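Nigritoxine (Vibrio nigripulchritudo, PDB 5M41) is a bacterial toxin that acts on crustaceans and insects. Local coordinates at residues V73-I78 with T171-E176; A44-L49 with D62-L67. All coordinates share one frame; numbering follows the deposited sequence.

Contact 1: residues V73-I78 with T171-E176; sequences VTTVDI and TINISE
Ile78 and Ile174 cross at a slant. CG1 of Ile78 rests 3.6 Å from CB of Ile174, and Ile78 CD1 meets Ile174 CD1 at 3.8 Å. In Ile78, CG1 lies beside the backbone N (chi1 -67°), which carries the branch over Ile174. Ile172 shares the sheet face of Ile78, and its CG1 touches Ile78 CB. Val76 adds its CB, against CG2 of Ile174. Asp77 and Thr171 also cross, with the methyl CG2 of Thr171 3.7 Å from the carboxylate carbon CG of Asp77. A water joins Asn173 to Asp77: it accepts from Asn173 ND2 and donates to Asp77 OD1, both at 2.7 Å. Asn173 extends its amide away from its own backbone N (chi1 -170°), toward Thr75 and Val76.

This is an antiparallel strand pairing at one edge of a five-stranded sheet. Ile78 N donates to Ile172 O and Ile172 N to Ile78 O, each at 2.8 Å. Beyond the paired residues, Ile174 N binds Val76 O at 2.9 Å along a more bent path (136° at H). Backbone bonds therefore set the register, Ile174 packs on Ala63, Ala66 and Leu67 of helix 62-67, and a water links the two polar side chains.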
loop_
_atom_site.group_PDB
_atom_site.type_symbol
_atom_site.label_atom_id
_atom_site.label_comp_id
_atom_site.label_asym_id
_atom_site.label_seq_id
_atom_site.Cartn_x
_atom_site.Cartn_y
_atom_site.Cartn_z
ATOM N N VAL A 73 17.733 -37.629 32.316
ATOM C CA VAL A 73 16.833 -38.795 32.315
ATOM C C VAL A 73 16.487 -39.253 33.746
ATOM O O VAL A 73 16.420 -40.450 34.055
ATOM C CB VAL A 73 17.338 -39.951 31.409
ATOM C CG1 VAL A 73 16.930 -39.698 29.960
ATOM C CG2 VAL A 73 18.848 -40.150 31.542
ATOM N N THR A 74 16.274 -38.257 34.602
ATOM C CA THR A 74 15.702 -38.422 35.936
ATOM C C THR A 74 14.157 -38.391 35.835
ATOM O O THR A 74 13.599 -37.782 34.919
ATOM C CB THR A 74 16.231 -37.316 36.885
ATOM O OG1 THR A 74 16.798 -36.249 36.101
ATOM C CG2 THR A 74 17.323 -37.857 37.798
ATOM N N THR A 75 13.473 -39.055 36.762
ATOM C CA THR A 75 12.036 -39.269 36.634
ATOM C C THR A 75 11.238 -38.396 37.616
ATOM O O THR A 75 11.629 -38.238 38.772
ATOM C CB THR A 75 11.695 -40.769 36.767
ATOM O OG1 THR A 75 10.448 -41.033 36.123
ATOM C CG2 THR A 75 11.617 -41.214 38.209
ATOM N N VAL A 76 10.141 -37.802 37.152
ATOM C CA VAL A 76 9.386 -36.868 37.986
ATOM C C VAL A 76 7.893 -37.191 37.886
ATOM O O VAL A 76 7.297 -37.075 36.803
ATOM C CB VAL A 76 9.671 -35.401 37.590
ATOM C CG1 VAL A 76 8.856 -34.422 38.418
ATOM C CG2 VAL A 76 11.144 -35.079 37.732
ATOM N N ASP A 77 7.312 -37.614 39.005
ATOM C CA ASP A 77 5.892 -37.957 39.081
ATOM C C ASP A 77 4.997 -36.718 39.062
ATOM O O ASP A 77 5.263 -35.726 39.752
ATOM C CB ASP A 77 5.572 -38.747 40.367
ATOM C CG ASP A 77 6.189 -40.134 40.395
ATOM O OD1 ASP A 77 6.852 -40.554 39.427
ATOM O OD2 ASP A 77 5.993 -40.827 41.409
ATOM N N ILE A 78 3.912 -36.808 38.300
ATOM C CA ILE A 78 2.879 -35.771 38.246
ATOM C C ILE A 78 1.543 -36.474 38.430
ATOM O O ILE A 78 1.353 -37.565 37.906
ATOM C CB ILE A 78 2.858 -35.061 36.860
ATOM C CG1 ILE A 78 4.129 -34.239 36.635
ATOM C CG2 ILE A 78 1.635 -34.176 36.717
ATOM C CD1 ILE A 78 4.363 -33.127 37.639
ATOM N N THR A 171 -0.987 -41.239 38.322
ATOM C CA THR A 171 0.376 -40.729 38.240
ATOM C C THR A 171 0.944 -40.929 36.847
ATOM O O THR A 171 0.803 -41.985 36.267
ATOM C CB THR A 171 1.256 -41.466 39.272
ATOM O OG1 THR A 171 0.639 -41.334 40.552
ATOM C CG2 THR A 171 2.682 -40.892 39.323
ATOM N N ILE A 172 1.557 -39.890 36.305
ATOM C CA ILE A 172 2.274 -39.979 35.037
ATOM C C ILE A 172 3.671 -39.428 35.256
ATOM O O ILE A 172 3.918 -38.737 36.248
ATOM C CB ILE A 172 1.602 -39.123 33.932
ATOM C CG1 ILE A 172 1.603 -37.631 34.328
ATOM C CG2 ILE A 172 0.206 -39.641 33.639
ATOM C CD1 ILE A 172 1.188 -36.653 33.234
ATOM N N ASN A 173 4.586 -39.762 34.363
ATOM C CA ASN A 173 5.833 -39.025 34.284
ATOM C C ASN A 173 5.598 -37.641 33.631
ATOM O O ASN A 173 4.732 -37.490 32.753
ATOM C CB ASN A 173 6.875 -39.814 33.498
ATOM C CG ASN A 173 8.257 -39.200 33.606
ATOM O OD1 ASN A 173 8.868 -38.824 32.602
ATOM N ND2 ASN A 173 8.745 -39.063 34.837
ATOM N N ILE A 174 6.369 -36.645 34.068
ATOM C CA ILE A 174 6.175 -35.269 33.657
ATOM C C ILE A 174 6.347 -35.060 32.134
ATOM O O ILE A 174 5.741 -34.147 31.570
ATOM C CB ILE A 174 7.049 -34.269 34.485
ATOM C CG1 ILE A 174 6.566 -32.828 34.256
ATOM C CG2 ILE A 174 8.536 -34.404 34.156
ATOM C CD1 ILE A 174 7.070 -31.825 35.285
ATOM N N SER A 175 7.143 -35.916 31.486
ATOM C CA SER A 175 7.344 -35.864 30.036
ATOM C C SER A 175 6.027 -36.149 29.279
ATOM O O SER A 175 5.920 -35.876 28.091
ATOM C CB SER A 175 8.414 -36.870 29.630
ATOM O OG SER A 175 7.978 -38.187 29.940
ATOM N N GLU A 176 5.034 -36.700 29.967
ATOM C CA GLU A 176 3.761 -37.029 29.328
ATOM C C GLU A 176 2.691 -35.936 29.554
ATOM O O GLU A 176 1.579 -36.027 29.043
ATOM C CB GLU A 176 3.249 -38.404 29.801
ATOM C CG GLU A 176 4.222 -39.569 29.578
ATOM C CD GLU A 176 4.724 -39.665 28.136
ATOM O OE1 GLU A 176 3.875 -39.747 27.214
ATOM O OE2 GLU A 176 5.970 -39.656 27.923
HETATM O O HOH W 1 7.628 -40.608 36.792
#

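Contact 2: residues A44-L49 with D62-L67; sequences AIIEVL and DAYNAL
The carbonyl oxygen of Ile46 has the edge of the Tyr64 ring beside it, with Tyr64 CE1 at 3.8 Å. It accepts a hydrogen bond from the hydroxyl OG of Ser50, one turn further along the helix, and Ser50 OG also has a weak hydrogen bond with Tyr64 OH. The ring turns its edge to that helix: Leu49 CB lies near the ring plane, 3.9 Å from Tyr64 CD1. Ile46 CG2 lies near Tyr64 CE1, and the side chains of Ile46 and Tyr64 cross at about a right angle.

The two segments form an antiparallel helix pair. The axes run at 159° to each other and come within 9.9 Å. Helix 62-67 is short and follows helix 34-54 after a brief connection, so the pair is a helical hairpin.

Leu67 and Leu49 carry the apolar packing. In Leu67, CG stands opposite the backbone N (chi1 -171°), and CD2 enters between Ile45 and Ile46, 3.6 Å from Ile46 CG1 and 3.7 Å from Ile45 CG2. Leu49 CD1 closes on Leu67 CD2 at 3.9 Å. Both methyls of Leu49, CD1 and CD2, also touch Ala63 CB at 4.0 Å. Around the pair, Arg53 makes a cation-pi contact with the Tyr64 ring, Met89 of strand 86-90 covers Leu49 and Ala63, and Leu177 and Leu181 of helix 177-191 lie against Ile45.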
loop_
_atom_site.group_PDB
_atom_site.type_symbol
_atom_site.label_atom_id
_atom_site.label_comp_id
_atom_site.label_asym_id
_atom_site.label_seq_id
_atom_site.Cartn_x
_atom_site.Cartn_y
_atom_site.Cartn_z
ATOM N N ALA A 44 4.367 -23.037 28.678
ATOM C CA ALA A 44 3.617 -22.568 29.849
ATOM C C ALA A 44 4.070 -23.251 31.158
ATOM O O ALA A 44 4.281 -22.583 32.187
ATOM C CB ALA A 44 2.114 -22.755 29.651
ATOM N N ILE A 45 4.192 -24.574 31.117
ATOM C CA ILE A 45 4.685 -25.343 32.261
ATOM C C ILE A 45 6.084 -24.863 32.665
ATOM O O ILE A 45 6.331 -24.568 33.847
ATOM C CB ILE A 45 4.713 -26.854 31.980
ATOM C CG1 ILE A 45 3.294 -27.375 31.759
ATOM C CG2 ILE A 45 5.307 -27.618 33.170
ATOM C CD1 ILE A 45 3.267 -28.743 31.084
ATOM N N ILE A 46 6.988 -24.792 31.686
ATOM C CA ILE A 46 8.340 -24.270 31.911
ATOM C C ILE A 46 8.302 -22.912 32.618
ATOM O O ILE A 46 9.022 -22.704 33.594
ATOM C CB ILE A 46 9.158 -24.156 30.611
ATOM C CG1 ILE A 46 9.580 -25.554 30.122
ATOM C CG2 ILE A 46 10.420 -23.338 30.860
ATOM C CD1 ILE A 46 9.922 -25.631 28.632
ATOM N N GLU A 47 7.454 -22.000 32.151
ATOM C CA GLU A 47 7.348 -20.714 32.808
ATOM C C GLU A 47 6.974 -20.860 34.288
ATOM O O GLU A 47 7.553 -20.191 35.151
ATOM C CB GLU A 47 6.397 -19.778 32.063
ATOM C CG GLU A 47 6.146 -18.424 32.716
ATOM C CD GLU A 47 7.401 -17.563 32.898
ATOM O OE1 GLU A 47 8.457 -17.824 32.277
ATOM O OE2 GLU A 47 7.323 -16.601 33.678
ATOM N N VAL A 48 6.010 -21.723 34.590
ATOM C CA VAL A 48 5.517 -21.842 35.960
ATOM C C VAL A 48 6.567 -22.530 36.847
ATOM O O VAL A 48 6.794 -22.110 37.981
ATOM C CB VAL A 48 4.112 -22.497 36.026
ATOM C CG1 VAL A 48 3.674 -22.758 37.462
ATOM C CG2 VAL A 48 3.099 -21.616 35.302
ATOM N N LEU A 49 7.228 -23.557 36.319
ATOM C CA LEU A 49 8.355 -24.146 37.030
ATOM C C LEU A 49 9.450 -23.112 37.342
ATOM O O LEU A 49 9.959 -23.123 38.460
ATOM C CB LEU A 49 8.944 -25.352 36.297
ATOM C CG LEU A 49 8.015 -26.530 36.007
ATOM C CD1 LEU A 49 8.779 -27.581 35.222
ATOM C CD2 LEU A 49 7.443 -27.135 37.288
ATOM N N ASP A 62 14.823 -30.494 39.015
ATOM C CA ASP A 62 14.364 -31.839 38.641
ATOM C C ASP A 62 13.213 -31.798 37.647
ATOM O O ASP A 62 13.338 -32.286 36.525
ATOM C CB ASP A 62 14.000 -32.659 39.875
ATOM C CG ASP A 62 15.196 -32.889 40.792
ATOM O OD1 ASP A 62 16.312 -33.166 40.287
ATOM O OD2 ASP A 62 15.019 -32.776 42.020
ATOM N N ALA A 63 12.110 -31.185 38.056
ATOM C CA ALA A 63 10.946 -31.045 37.198
ATOM C C ALA A 63 11.346 -30.333 35.910
ATOM O O ALA A 63 11.072 -30.834 34.826
ATOM C CB ALA A 63 9.848 -30.294 37.920
ATOM N N TYR A 64 12.017 -29.188 36.053
ATOM C CA TYR A 64 12.600 -28.412 34.943
ATOM C C TYR A 64 13.366 -29.301 33.944
ATOM O O TYR A 64 13.046 -29.332 32.764
ATOM C CB TYR A 64 13.513 -27.323 35.532
ATOM C CG TYR A 64 13.612 -26.008 34.771
ATOM C CD1 TYR A 64 12.538 -25.106 34.732
ATOM C CD2 TYR A 64 14.803 -25.641 34.132
ATOM C CE1 TYR A 64 12.639 -23.895 34.047
ATOM C CE2 TYR A 64 14.923 -24.429 33.453
ATOM C CZ TYR A 64 13.843 -23.561 33.404
ATOM O OH TYR A 64 13.973 -22.365 32.717
ATOM N N ASN A 65 14.354 -30.044 34.431
ATOM C CA ASN A 65 15.154 -30.937 33.586
ATOM C C ASN A 65 14.424 -32.143 33.038
ATOM O O ASN A 65 14.671 -32.552 31.908
ATOM C CB ASN A 65 16.390 -31.439 34.350
ATOM C CG ASN A 65 17.362 -30.331 34.678
ATOM O OD1 ASN A 65 17.803 -30.200 35.823
ATOM N ND2 ASN A 65 17.705 -29.519 33.674
ATOM N N ALA A 66 13.551 -32.744 33.837
ATOM C CA ALA A 66 12.872 -33.960 33.396
ATOM C C ALA A 66 11.861 -33.614 32.317
ATOM O O ALA A 66 11.446 -34.474 31.539
ATOM C CB ALA A 66 12.187 -34.648 34.553
ATOM N N LEU A 67 11.464 -32.342 32.299
ATOM C CA LEU A 67 10.560 -31.796 31.292
ATOM C C LEU A 67 11.377 -31.322 30.094
ATOM O O LEU A 67 11.125 -31.754 28.975
ATOM C CB LEU A 67 9.758 -30.642 31.885
ATOM C CG LEU A 67 8.606 -30.054 31.092
ATOM C CD1 LEU A 67 7.340 -30.842 31.330
ATOM C CD2 LEU A 67 8.407 -28.619 31.515
#

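In the fold
The two contacts touch, with centres about 11 Å apart. Helix 62-67 is the shared piece: one side packs on helix 34-54 in contact 2, and another meets residues just outside the paired strands, Val76 before one and Ile174 after the other. Val76 CG2 lies 3.4 Å from Ala66 CB, and Ile174 CG1 lies 3.6 Å from Leu67 CD1. Leu67 thus offers one methyl to each contact. Strand 77-80 follows helix 62-67 in the chain, while strand 170-173 returns from much later. Helix 177-191 begins just after contact 1 and packs on Ile45 of contact 2. Val189 near its end joins Glu192 and Asp195 in the magnesium site, to which neither contact contributes a ligand.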